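Local coordinates for protein 6-phosphogluconate dehydrogenase NAD-binding (Dyadobacter fermentans, PDB 4GBJ) that probably acts as an NAD(P)-dependent oxidoreductase of the 6-phosphogluconate and 3-hydroxyisobutyrate dehydrogenase type, at residues Ala235-Leu240 with Arg277-Trp282. Residues are numbered along the deposited sequence; the frame is centred on the assembly and turned at random.
Sequences AFRFPL and RENLDW
D281 OD1 takes two backbone N-H groups at once. F236 N lies 2.9 Å from D281 OD1, almost on the extension of its C-O bond (N-H...O 167°), while A235 N comes from the anti side, tilted out of the carboxylate plane. With CG anti to its backbone N (chi1 -172°), D281 swings the carboxylate back to the 235-240 backbone, and OD2 accepts a hydrogen bond from G283 N. Were D281 replaced by alanine, the N-H groups of A235 and F236 would probably lose their shared acceptor, leaving that backbone less firmly held against 281-282. The next bond, W282 N to F236 O at 2.8 Å, belongs to a single beta bridge pairing R237 with D281; F238 N to L280 O is weak. Beside it the F236 ring meets W282 T-shaped, its edge (CD2) over the indole five-membered ring, planes at 82° and centroids 5.2 Å apart. The contact thus ties the segment leading into helix 238-254 to the loop, with its R277-L280 type I turn, between helices 260-274 and 288-292 in the all-helical C-terminal domain, the F236 side chain about 8 Å from that of K174, the predicted active-site lysine. At the other end, the extended R237 chain lays its guanidinium over E278 O, 3.1 Å from CZ, and NH2 bonds N279 OD1 at 2.7 Å, within the guanidinium plane but above the amide carbonyl plane. R277 CB sits over the F238 ring, 4.3 Å from its centroid, in a CH-pi contact. Farther out, D291 salt-bridges R277 NH1, and F269 packs edge-to-face with F238.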
loop_
_atom_site.group_PDB
_atom_site.type_symbol
_atom_site.label_atom_id
_atom_site.label_comp_id
_atom_site.label_asym_id
_atom_site.label_seq_id
_atom_site.Cartn_x
_atom_site.Cartn_y
_atom_site.Cartn_z
ATOM N N ALA B 235 15.070 10.627 -7.641
ATOM C CA ALA B 235 15.279 9.211 -7.978
ATOM C C ALA B 235 14.652 8.908 -9.327
ATOM O O ALA B 235 15.260 8.209 -10.121
ATOM C CB ALA B 235 14.674 8.307 -6.908
ATOM N N PHE B 236 13.427 9.454 -9.602
ATOM C CA PHE B 236 12.716 9.316 -10.881
ATOM C C PHE B 236 12.058 10.691 -11.171
ATOM O O PHE B 236 11.257 11.169 -10.349
ATOM C CB PHE B 236 11.683 8.175 -10.714
ATOM C CG PHE B 236 11.116 7.570 -11.975
ATOM C CD1 PHE B 236 11.949 6.965 -12.908
ATOM C CD2 PHE B 236 9.734 7.508 -12.178
ATOM C CE1 PHE B 236 11.424 6.378 -14.058
ATOM C CE2 PHE B 236 9.209 6.895 -13.318
ATOM C CZ PHE B 236 10.060 6.336 -14.250
ATOM N N ARG B 237 12.410 11.352 -12.286
ATOM C CA ARG B 237 11.932 12.717 -12.549
ATOM C C ARG B 237 10.433 12.779 -12.710
ATOM O O ARG B 237 9.839 11.870 -13.260
ATOM C CB ARG B 237 12.634 13.377 -13.752
ATOM C CG ARG B 237 12.784 14.870 -13.531
ATOM C CD ARG B 237 13.918 15.482 -14.335
ATOM N NE ARG B 237 13.678 16.914 -14.550
ATOM C CZ ARG B 237 12.841 17.427 -15.450
ATOM N NH1 ARG B 237 12.173 16.635 -16.273
ATOM N NH2 ARG B 237 12.690 18.739 -15.552
ATOM N N PHE B 238 9.821 13.854 -12.207
ATOM C CA PHE B 238 8.350 14.007 -12.103
ATOM C C PHE B 238 7.594 13.733 -13.401
ATOM O O PHE B 238 6.638 12.937 -13.389
ATOM C CB PHE B 238 8.000 15.398 -11.550
ATOM C CG PHE B 238 6.600 15.641 -11.100
ATOM C CD1 PHE B 238 6.213 15.324 -9.804
ATOM C CD2 PHE B 238 5.707 16.356 -11.901
ATOM C CE1 PHE B 238 4.912 15.556 -9.368
ATOM C CE2 PHE B 238 4.415 16.635 -11.453
ATOM C CZ PHE B 238 4.015 16.216 -10.185
ATOM N N PRO B 239 7.989 14.310 -14.530
ATOM C CA PRO B 239 7.242 14.052 -15.768
ATOM C C PRO B 239 7.217 12.564 -16.130
ATOM O O PRO B 239 6.276 12.129 -16.794
ATOM C CB PRO B 239 7.979 14.880 -16.827
ATOM C CG PRO B 239 8.730 15.899 -16.056
ATOM C CD PRO B 239 9.118 15.232 -14.772
ATOM N N LEU B 240 8.215 11.780 -15.668
ATOM C CA LEU B 240 8.238 10.349 -15.974
ATOM C C LEU B 240 7.096 9.595 -15.246
ATOM O O LEU B 240 6.643 8.591 -15.750
ATOM C CB LEU B 240 9.618 9.731 -15.672
ATOM C CG LEU B 240 10.739 10.350 -16.466
ATOM C CD1 LEU B 240 12.079 9.790 -16.043
ATOM C CD2 LEU B 240 10.533 10.198 -17.979
ATOM N N ARG B 277 6.603 21.755 -10.808
ATOM C CA ARG B 277 7.230 20.656 -10.087
ATOM C C ARG B 277 7.958 19.658 -10.976
ATOM O O ARG B 277 8.375 18.613 -10.485
ATOM C CB ARG B 277 6.144 19.921 -9.267
ATOM C CG ARG B 277 5.610 20.849 -8.198
ATOM C CD ARG B 277 4.669 20.171 -7.272
ATOM N NE ARG B 277 4.171 21.150 -6.292
ATOM C CZ ARG B 277 2.936 21.192 -5.802
ATOM N NH1 ARG B 277 2.037 20.288 -6.168
ATOM N NH2 ARG B 277 2.587 22.147 -4.949
ATOM N N GLU B 278 8.208 20.002 -12.249
ATOM C CA GLU B 278 8.896 19.108 -13.191
ATOM C C GLU B 278 10.286 18.621 -12.709
ATOM O O GLU B 278 10.729 17.605 -13.218
ATOM C CB GLU B 278 9.060 19.749 -14.572
ATOM C CG GLU B 278 9.867 21.035 -14.611
ATOM C CD GLU B 278 9.106 22.315 -14.306
ATOM O OE1 GLU B 278 7.917 22.250 -13.916
ATOM O OE2 GLU B 278 9.730 23.390 -14.392
ATOM N N ASN B 279 11.012 19.365 -11.824
ATOM C CA ASN B 279 12.346 18.951 -11.390
ATOM C C ASN B 279 12.316 18.186 -10.074
ATOM O O ASN B 279 13.371 17.805 -9.586
ATOM C CB ASN B 279 13.279 20.155 -11.281
ATOM C CG ASN B 279 13.390 20.845 -12.588
ATOM O OD1 ASN B 279 13.698 20.223 -13.587
ATOM N ND2 ASN B 279 13.058 22.115 -12.642
ATOM N N LEU B 280 11.147 17.924 -9.503
ATOM C CA LEU B 280 11.102 17.170 -8.265
ATOM C C LEU B 280 11.038 15.679 -8.561
ATOM O O LEU B 280 10.817 15.309 -9.686
ATOM C CB LEU B 280 9.875 17.594 -7.448
ATOM C CG LEU B 280 9.827 19.103 -7.060
ATOM C CD1 LEU B 280 8.621 19.372 -6.170
ATOM C CD2 LEU B 280 11.078 19.546 -6.316
ATOM N N ASP B 281 11.188 14.827 -7.537
ATOM C CA ASP B 281 10.992 13.400 -7.674
ATOM C C ASP B 281 9.512 13.114 -7.968
ATOM O O ASP B 281 8.629 13.844 -7.500
ATOM C CB ASP B 281 11.429 12.703 -6.375
ATOM C CG ASP B 281 11.427 11.225 -6.498
ATOM O OD1 ASP B 281 12.289 10.696 -7.259
ATOM O OD2 ASP B 281 10.514 10.577 -5.899
ATOM N N TRP B 282 9.236 11.991 -8.614
ATOM C CA TRP B 282 7.865 11.591 -8.946
ATOM C C TRP B 282 7.016 11.397 -7.691
ATOM O O TRP B 282 5.820 11.574 -7.778
ATOM C CB TRP B 282 7.839 10.342 -9.824
ATOM C CG TRP B 282 8.022 9.063 -9.073
ATOM C CD1 TRP B 282 9.109 8.682 -8.341
ATOM C CD2 TRP B 282 7.160 7.923 -9.139
ATOM N NE1 TRP B 282 8.945 7.395 -7.895
ATOM C CE2 TRP B 282 7.765 6.898 -8.381
ATOM C CE3 TRP B 282 5.926 7.669 -9.758
ATOM C CZ2 TRP B 282 7.177 5.635 -8.214
ATOM C CZ3 TRP B 282 5.319 6.440 -9.555
ATOM C CH2 TRP B 282 5.931 5.449 -8.759
#